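Local structure of tapirin (6N2C) at residues R467-N479 with V487-I499. The protein probably binds cellulose and may help its extremely thermophilic bacterium adhere to it, through a beta-helical C-terminal domain that carries a zinc ion. Sequence-based numbering, arbitrary orientation. Where two conformers were deposited one is given.
Sequences RLDNIVEDKKDIN and VSTGQNSNDINEI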
ATOM      1  N   ARG A 467     -10.932 -11.166 -19.890  1.00 13.03           N
ATOM      2  CA  ARG A 467     -10.383 -11.140 -21.284  1.00 14.98           C
ATOM      3  C   ARG A 467     -11.216 -10.151 -22.060  1.00 13.59           C
ATOM      4  O   ARG A 467     -12.140 -10.562 -22.822  1.00 18.29           O
ATOM      5  CB  ARG A 467     -10.473 -12.526 -21.919  1.00 15.31           C
ATOM      6  CG  ARG A 467      -9.606 -13.488 -21.157  1.00 17.52           C
ATOM      7  CD  ARG A 467      -9.582 -14.868 -21.731  1.00 19.27           C
ATOM      8  NE  ARG A 467      -8.930 -15.763 -20.846  1.00 19.15           N
ATOM      9  CZ  ARG A 467      -8.896 -17.085 -21.011  1.00 20.38           C
ATOM     10  NH1 ARG A 467      -9.322 -17.650 -22.168  1.00 20.28           N
ATOM     11  NH2 ARG A 467      -8.423 -17.856 -20.034  1.00 21.20           N
ATOM     12  N   LEU A 468     -10.886  -8.864 -21.947  1.00 12.25           N
ATOM     13  CA  LEU A 468     -11.677  -7.863 -22.621  1.00 14.61           C
ATOM     14  C   LEU A 468     -11.565  -7.950 -24.142  1.00 16.30           C
ATOM     15  O   LEU A 468     -12.441  -7.506 -24.862  1.00 16.75           O
ATOM     16  CB  LEU A 468     -11.448  -6.474 -22.065  1.00 16.16           C
ATOM     17  CG  LEU A 468     -11.764  -6.346 -20.566  1.00 14.98           C
ATOM     18  CD1 LEU A 468     -11.391  -4.955 -20.030  1.00 18.26           C
ATOM     19  CD2 LEU A 468     -13.186  -6.754 -20.230  1.00 16.82           C
ATOM     20  N   ASP A 469     -10.501  -8.585 -24.641  1.00 18.93           N
ATOM     21  CA  ASP A 469     -10.380  -8.809 -26.089  1.00 18.89           C
ATOM     22  C   ASP A 469     -11.359  -9.820 -26.610  1.00 19.89           C
ATOM     23  O   ASP A 469     -11.462  -9.953 -27.851  1.00 19.32           O
ATOM     24  CB  ASP A 469      -8.954  -9.221 -26.459  1.00 23.28           C
ATOM     25  CG  ASP A 469      -7.964  -8.040 -26.426  1.00 28.71           C
ATOM     26  OD1 ASP A 469      -8.364  -6.858 -26.368  1.00 30.82           O
ATOM     27  OD2 ASP A 469      -6.777  -8.304 -26.541  1.00 39.64           O
ATOM     28  N   ASN A 470     -12.075 -10.555 -25.729  1.00 15.67           N
ATOM     29  CA  ASN A 470     -13.109 -11.468 -26.125  1.00 15.45           C
ATOM     30  C   ASN A 470     -14.434 -10.733 -26.373  1.00 16.60           C
ATOM     31  O   ASN A 470     -15.432 -11.398 -26.644  1.00 17.35           O
ATOM     32  CB  ASN A 470     -13.261 -12.638 -25.185  1.00 16.11           C
ATOM     33  CG  ASN A 470     -12.126 -13.608 -25.320  1.00 17.40           C
ATOM     34  OD1 ASN A 470     -11.382 -13.549 -26.349  1.00 21.70           O
ATOM     35  ND2 ASN A 470     -12.013 -14.572 -24.400  1.00 16.54           N
ATOM     36  N   ILE A 471     -14.471  -9.401 -26.247  1.00 16.64           N
ATOM     37  CA  ILE A 471     -15.635  -8.635 -26.635  1.00 17.23           C
ATOM     38  C   ILE A 471     -15.505  -8.398 -28.157  1.00 19.06           C
ATOM     39  O   ILE A 471     -14.710  -7.544 -28.567  1.00 17.64           O
ATOM     40  CB  ILE A 471     -15.723  -7.280 -25.919  1.00 17.71           C
ATOM     41  CG1 ILE A 471     -15.802  -7.430 -24.399  1.00 14.86           C
ATOM     42  CG2 ILE A 471     -16.863  -6.480 -26.429  1.00 18.10           C
ATOM     43  CD1 ILE A 471     -15.500  -6.163 -23.702  1.00 14.27           C
ATOM     44  N   VAL A 472     -16.277  -9.170 -28.955  1.00 19.85           N
ATOM     45  CA  VAL A 472     -16.260  -9.053 -30.440  1.00 22.36           C
ATOM     46  C   VAL A 472     -17.569  -8.514 -30.975  1.00 24.67           C
ATOM     47  O   VAL A 472     -17.702  -8.318 -32.174  1.00 25.10           O
ATOM     48  CB  VAL A 472     -15.852 -10.403 -31.088  1.00 24.25           C
ATOM     49  CG1 VAL A 472     -14.492 -10.803 -30.563  1.00 25.50           C
ATOM     50  CG2 VAL A 472     -16.875 -11.506 -30.815  1.00 26.96           C
ATOM     51  N   GLU A 473     -18.555  -8.319 -30.085  0.59 21.66           N
ATOM     52  CA  GLU A 473     -19.871  -7.765 -30.417  0.59 23.66           C
ATOM     53  C   GLU A 473     -20.290  -6.831 -29.317  0.59 23.70           C
ATOM     54  O   GLU A 473     -19.879  -7.004 -28.156  0.59 23.62           O
ATOM     55  CB  GLU A 473     -20.935  -8.899 -30.572  0.59 25.27           C
ATOM     56  CG  GLU A 473     -21.566  -9.488 -29.304  0.59 25.46           C
ATOM     57  CD  GLU A 473     -22.735 -10.468 -29.584  0.59 29.47           C
ATOM     58  OE1 GLU A 473     -23.009 -10.750 -30.804  0.59 29.49           O
ATOM     59  OE2 GLU A 473     -23.389 -10.951 -28.602  0.59 22.27           O
ATOM     60  N   ASP A 474     -21.123  -5.855 -29.647  1.00 21.09           N
ATOM     61  CA  ASP A 474     -21.771  -5.085 -28.619  1.00 21.84           C
ATOM     62  C   ASP A 474     -23.002  -5.835 -28.049  1.00 22.33           C
ATOM     63  O   ASP A 474     -23.691  -6.601 -28.794  1.00 21.48           O
ATOM     64  CB  ASP A 474     -22.279  -3.747 -29.160  1.00 19.91           C
ATOM     65  CG  ASP A 474     -21.172  -2.821 -29.601  1.00 25.91           C
ATOM     66  OD1 ASP A 474     -19.971  -3.020 -29.251  1.00 22.28           O
ATOM     67  OD2 ASP A 474     -21.505  -1.829 -30.272  1.00 28.41           O
ATOM     68  N   LYS A 475     -23.283  -5.651 -26.744  1.00 19.99           N
ATOM     69  CA  LYS A 475     -24.501  -6.252 -26.141  1.00 20.06           C
ATOM     70  C   LYS A 475     -25.101  -5.114 -25.344  1.00 19.76           C
ATOM     71  O   LYS A 475     -24.544  -4.695 -24.316  1.00 19.78           O
ATOM     72  CB  LYS A 475     -24.146  -7.431 -25.322  1.00 18.44           C
ATOM     73  CG  LYS A 475     -25.272  -8.224 -24.660  1.00 20.94           C
ATOM     74  CD  LYS A 475     -26.191  -8.853 -25.724  1.00 20.90           C
ATOM     75  CE  LYS A 475     -27.077  -9.870 -25.061  1.00 24.19           C
ATOM     76  NZ  LYS A 475     -28.036 -10.345 -26.089  1.00 27.99           N
ATOM     77  N   LYS A 476     -26.267  -4.604 -25.782  1.00 21.11           N
ATOM     78  CA  LYS A 476     -26.879  -3.443 -25.201  1.00 20.45           C
ATOM     79  C   LYS A 476     -28.314  -3.637 -24.599  1.00 18.07           C
ATOM     80  O   LYS A 476     -28.883  -2.678 -24.086  1.00 19.23           O
ATOM     81  CB  LYS A 476     -27.045  -2.377 -26.270  1.00 24.14           C
ATOM     82  CG  LYS A 476     -25.733  -1.899 -26.925  1.00 29.74           C
ATOM     83  CD  LYS A 476     -26.036  -0.647 -27.773  1.00 35.76           C
ATOM     84  CE  LYS A 476     -24.774   0.068 -28.228  1.00 47.64           C
ATOM     85  NZ  LYS A 476     -25.080   1.099 -29.273  1.00 54.79           N
ATOM     86  N   ASP A 477     -28.793  -4.860 -24.559  1.00 19.30           N
ATOM     87  CA  ASP A 477     -30.187  -5.108 -24.129  1.00 20.55           C
ATOM     88  C   ASP A 477     -30.338  -5.805 -22.784  1.00 18.97           C
ATOM     89  O   ASP A 477     -31.463  -6.257 -22.461  1.00 19.28           O
ATOM     90  CB  ASP A 477     -30.944  -5.803 -25.246  1.00 21.59           C
ATOM     91  CG  ASP A 477     -30.404  -7.181 -25.616  1.00 24.50           C
ATOM     92  OD1 ASP A 477     -29.381  -7.654 -25.116  1.00 25.03           O
ATOM     93  OD2 ASP A 477     -31.101  -7.854 -26.385  1.00 24.79           O
ATOM     94  N   ILE A 478     -29.241  -5.899 -21.999  1.00 16.18           N
ATOM     95  CA  ILE A 478     -29.235  -6.539 -20.698  1.00 18.16           C
ATOM     96  C   ILE A 478     -29.559  -5.465 -19.679  1.00 16.50           C
ATOM     97  O   ILE A 478     -28.739  -5.068 -18.907  1.00 16.13           O
ATOM     98  CB  ILE A 478     -27.986  -7.340 -20.405  1.00 17.87           C
ATOM     99  CG1 ILE A 478     -27.739  -8.386 -21.529  1.00 20.61           C
ATOM    100  CG2 ILE A 478     -28.141  -8.148 -19.106  1.00 16.71           C
ATOM    101  CD1 ILE A 478     -26.499  -9.218 -21.337  1.00 21.31           C
ATOM    102  N   ASN A 479     -30.825  -5.042 -19.681  1.00 16.54           N
ATOM    103  CA  ASN A 479     -31.333  -3.969 -18.840  1.00 16.78           C
ATOM    104  C   ASN A 479     -32.512  -4.476 -18.011  1.00 18.87           C
ATOM    105  O   ASN A 479     -33.160  -5.508 -18.356  1.00 16.84           O
ATOM    106  CB  ASN A 479     -31.746  -2.782 -19.681  1.00 17.42           C
ATOM    107  CG  ASN A 479     -30.666  -2.396 -20.685  1.00 18.37           C
ATOM    108  OD1 ASN A 479     -29.535  -2.145 -20.283  1.00 17.64           O
ATOM    109  ND2 ASN A 479     -31.040  -2.294 -21.981  1.00 18.56           N
ATOM    110  N   VAL A 487     -22.023  -3.793 -22.926  1.00 14.70           N
ATOM    111  CA  VAL A 487     -20.836  -4.532 -23.283  1.00 15.20           C
ATOM    112  C   VAL A 487     -20.469  -3.946 -24.649  1.00 17.34           C
ATOM    113  O   VAL A 487     -21.280  -4.073 -25.558  1.00 18.77           O
ATOM    114  CB  VAL A 487     -20.978  -6.063 -23.354  1.00 14.07           C
ATOM    115  CG1 VAL A 487     -19.601  -6.741 -23.471  1.00 14.89           C
ATOM    116  CG2 VAL A 487     -21.652  -6.630 -22.062  1.00 15.07           C
ATOM    117  N   SER A 488     -19.287  -3.269 -24.703  1.00 14.95           N
ATOM    118  CA  SER A 488     -18.941  -2.451 -25.846  1.00 16.50           C
ATOM    119  C   SER A 488     -17.617  -2.823 -26.451  1.00 19.03           C
ATOM    120  O   SER A 488     -16.649  -2.998 -25.726  1.00 15.20           O
ATOM    121  CB  SER A 488     -18.930  -1.006 -25.455  1.00 16.56           C
ATOM    122  OG  SER A 488     -18.683  -0.159 -26.621  1.00 19.46           O
ATOM    123  N   THR A 489     -17.583  -2.885 -27.803  1.00 17.61           N
ATOM    124  CA  THR A 489     -16.332  -3.065 -28.540  1.00 20.78           C
ATOM    125  C   THR A 489     -15.590  -1.735 -28.574  1.00 21.29           C
ATOM    126  O   THR A 489     -14.385  -1.725 -28.922  1.00 23.02           O
ATOM    127  CB  THR A 489     -16.551  -3.542 -29.995  1.00 21.50           C
ATOM    128  OG1 THR A 489     -17.389  -2.591 -30.639  1.00 21.02           O
ATOM    129  CG2 THR A 489     -17.174  -4.903 -30.090  1.00 23.00           C
ATOM    130  N   GLY A 490     -16.224  -0.616 -28.245  1.00 21.99           N
ATOM    131  CA  GLY A 490     -15.598   0.670 -28.321  1.00 30.04           C
ATOM    132  C   GLY A 490     -15.644   1.312 -29.720  1.00 36.34           C
ATOM    133  O   GLY A 490     -15.088   2.354 -29.913  1.00 48.74           O
ATOM    134  N   GLN A 491     -16.309   0.701 -30.680  0.59 38.42           N
ATOM    135  CA  GLN A 491     -16.386   1.298 -32.024  0.59 43.40           C
ATOM    136  C   GLN A 491     -17.267   2.543 -31.989  0.59 48.67           C
ATOM    137  O   GLN A 491     -16.904   3.575 -32.581  0.59 50.83           O
ATOM    138  CB  GLN A 491     -16.893   0.282 -33.033  0.59 40.14           C
ATOM    139  CG  GLN A 491     -15.892  -0.846 -33.241  0.59 42.74           C
ATOM    140  CD  GLN A 491     -16.517  -2.117 -33.785  0.59 43.31           C
ATOM    141  OE1 GLN A 491     -17.519  -2.076 -34.517  0.59 50.19           O
ATOM    142  NE2 GLN A 491     -15.922  -3.252 -33.450  0.59 41.03           N
ATOM    143  N   ASN A 492     -18.360   2.503 -31.223  1.00 45.24           N
ATOM    144  CA  ASN A 492     -19.228   3.699 -31.110  1.00 47.28           C
ATOM    145  C   ASN A 492     -18.848   4.511 -29.859  1.00 52.65           C
ATOM    146  O   ASN A 492     -19.124   4.167 -28.707  1.00 44.23           O
ATOM    147  CB  ASN A 492     -20.694   3.287 -31.124  1.00 53.62           C
ATOM    148  CG  ASN A 492     -21.670   4.479 -31.088  1.00 56.33           C
ATOM    149  OD1 ASN A 492     -21.350   5.591 -30.627  1.00 59.59           O
ATOM    150  ND2 ASN A 492     -22.896   4.220 -31.541  1.00 53.28           N
ATOM    151  N   SER A 493     -18.239   5.649 -30.110  1.00 56.31           N
ATOM    152  CA  SER A 493     -17.812   6.555 -29.055  1.00 53.14           C
ATOM    153  C   SER A 493     -18.924   6.983 -28.118  1.00 52.38           C
ATOM    154  O   SER A 493     -18.697   7.000 -26.892  1.00 51.29           O
ATOM    155  CB  SER A 493     -17.214   7.804 -29.707  1.00 62.19           C
ATOM    156  OG  SER A 493     -16.829   7.480 -31.043  1.00 54.75           O
ATOM    157  N   ASN A 494     -20.118   7.218 -28.667  0.55 43.29           N
ATOM    158  CA  ASN A 494     -21.216   7.794 -27.914  0.55 39.64           C
ATOM    159  C   ASN A 494     -22.012   6.827 -27.018  0.55 35.92           C
ATOM    160  O   ASN A 494     -22.787   7.270 -26.184  0.55 30.52           O
ATOM    161  CB  ASN A 494     -22.159   8.498 -28.880  0.55 41.46           C
ATOM    162  CG  ASN A 494     -21.539   9.747 -29.458  0.55 41.06           C
ATOM    163  OD1 ASN A 494     -21.094  10.606 -28.715  0.55 43.36           O
ATOM    164  ND2 ASN A 494     -21.473   9.835 -30.773  0.55 46.39           N
ATOM    165  N   ASP A 495     -21.824   5.530 -27.182  0.55 35.23           N
ATOM    166  CA  ASP A 495     -22.629   4.562 -26.392  0.55 32.88           C
ATOM    167  C   ASP A 495     -22.441   4.708 -24.892  0.55 28.93           C
ATOM    168  O   ASP A 495     -23.386   4.557 -24.152  0.55 26.74           O
ATOM    169  CB  ASP A 495     -22.392   3.134 -26.813  0.55 33.23           C
ATOM    170  CG  ASP A 495     -20.947   2.671 -26.654  0.55 33.97           C
ATOM    171  OD1 ASP A 495     -20.059   3.358 -26.129  0.55 35.36           O
ATOM    172  OD2 ASP A 495     -20.688   1.571 -27.150  0.55 34.00           O
ATOM    173  N   ILE A 496     -21.232   5.075 -24.479  0.55 29.86           N
ATOM    174  CA  ILE A 496     -20.897   5.293 -23.077  0.55 28.80           C
ATOM    175  C   ILE A 496     -21.510   6.577 -22.548  0.55 27.83           C
ATOM    176  O   ILE A 496     -22.092   6.571 -21.440  0.55 24.76           O
ATOM    177  CB  ILE A 496     -19.370   5.209 -22.868  0.55 28.68           C
ATOM    178  CG1 ILE A 496     -18.909   3.754 -23.129  0.55 32.66           C
ATOM    179  CG2 ILE A 496     -18.959   5.581 -21.454  0.55 26.42           C
ATOM    180  CD1 ILE A 496     -17.550   3.699 -23.746  0.55 29.84           C
ATOM    181  N   ASN A 497     -21.460   7.676 -23.314  1.00 27.48           N
ATOM    182  CA  ASN A 497     -22.266   8.854 -22.872  1.00 29.78           C
ATOM    183  C   ASN A 497     -23.800   8.523 -22.798  1.00 25.47           C
ATOM    184  O   ASN A 497     -24.540   8.985 -21.924  1.00 28.81           O
ATOM    185  CB  ASN A 497     -22.037  10.074 -23.768  1.00 33.43           C
ATOM    186  CG  ASN A 497     -20.764  10.825 -23.359  1.00 40.99           C
ATOM    187  OD1 ASN A 497     -20.514  11.090 -22.168  1.00 38.32           O
ATOM    188  ND2 ASN A 497     -19.943  11.144 -24.338  1.00 47.76           N
ATOM    189  N   GLU A 498     -24.213   7.709 -23.726  1.00 25.93           N
ATOM    190  CA  GLU A 498     -25.614   7.313 -23.828  1.00 31.59           C
ATOM    191  C   GLU A 498     -26.093   6.548 -22.568  1.00 27.15           C
ATOM    192  O   GLU A 498     -27.171   6.835 -22.059  1.00 28.45           O
ATOM    193  CB  GLU A 498     -25.773   6.442 -25.066  1.00 36.58           C
ATOM    194  CG  GLU A 498     -27.206   6.170 -25.457  1.00 52.62           C
ATOM    195  CD  GLU A 498     -27.347   5.153 -26.593  1.00 58.23           C
ATOM    196  OE1 GLU A 498     -28.501   5.052 -27.096  1.00 65.08           O
ATOM    197  OE2 GLU A 498     -26.345   4.459 -26.966  1.00 57.94           O
ATOM    198  N   ILE A 499     -25.276   5.610 -22.069  1.00 22.16           N
ATOM    199  CA  ILE A 499     -25.674   4.911 -20.838  1.00 21.61           C
ATOM    200  C   ILE A 499     -25.625   5.791 -19.647  1.00 20.94           C
ATOM    201  O   ILE A 499     -26.520   5.772 -18.747  1.00 20.09           O
ATOM    202  CB  ILE A 499     -24.933   3.562 -20.670  1.00 23.22           C
ATOM    203  CG1 ILE A 499     -25.566   2.759 -19.531  1.00 23.18           C
ATOM    204  CG2 ILE A 499     -23.452   3.718 -20.455  1.00 23.66           C
ATOM    205  CD1 ILE A 499     -25.171   1.301 -19.494  1.00 24.50           C
TER
HETATM  206  O   HOH W   1     -19.032   0.107 -29.829  1.00 35.70           O
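D474 reaches across to T489 with a single carboxylate oxygen, and the two side chains meet at about a right angle. The backbone N of T489 gives OD1 of D474 a nearly straight bond of 2.8 Å (168° at the hydrogen), arriving almost in line with the CG-OD1 bond. The OG1 hydroxyl of T489 donates to the same OD1 at 3.0 Å from the syn side, 27° out of the carboxylate plane. With OG1 set between the backbone N and the carbonyl carbon (chi1 57°), one residue supplies both donors. The other oxygen, OD2, probably accepts from a water that also lies within bonding distance of S488 OG and takes the N-H of N492, while S488 OG donates to D495 OD2 at 2.7 Å. Were D474 an alanine, the N-H and hydroxyl of T489 would be likely to lose their shared acceptor, and the water one of its likely partners.

One residue on, K475 and V487 form an isolated antiparallel bridge, a hydrogen-bonded pair: K475 N to V487 O is 2.8 Å, and V487 N to K475 O is 3.0 Å. On the apolar side, I471 lays CG1 against CG1 of V487 at 4.0 Å, their side chains crossing obliquely; its CG2, anti to the backbone N, lies over the S488 carbonyl. The extended chain of K476 brings its CE to 4.1 Å from D495 CB, at the helix, but its NZ, 4.3 Å from E498 OE2, is beyond salt-bridge distance.

Strand 483-488 is the outermost strand at this end of the beta-helix, away from the zinc site. Its inner neighbour, strand 513-518, contributes I517 against I471, helix 557-565 places L559 on V487 and Y562 on K475, and helix 494-500 packs I499 against I514 and V516.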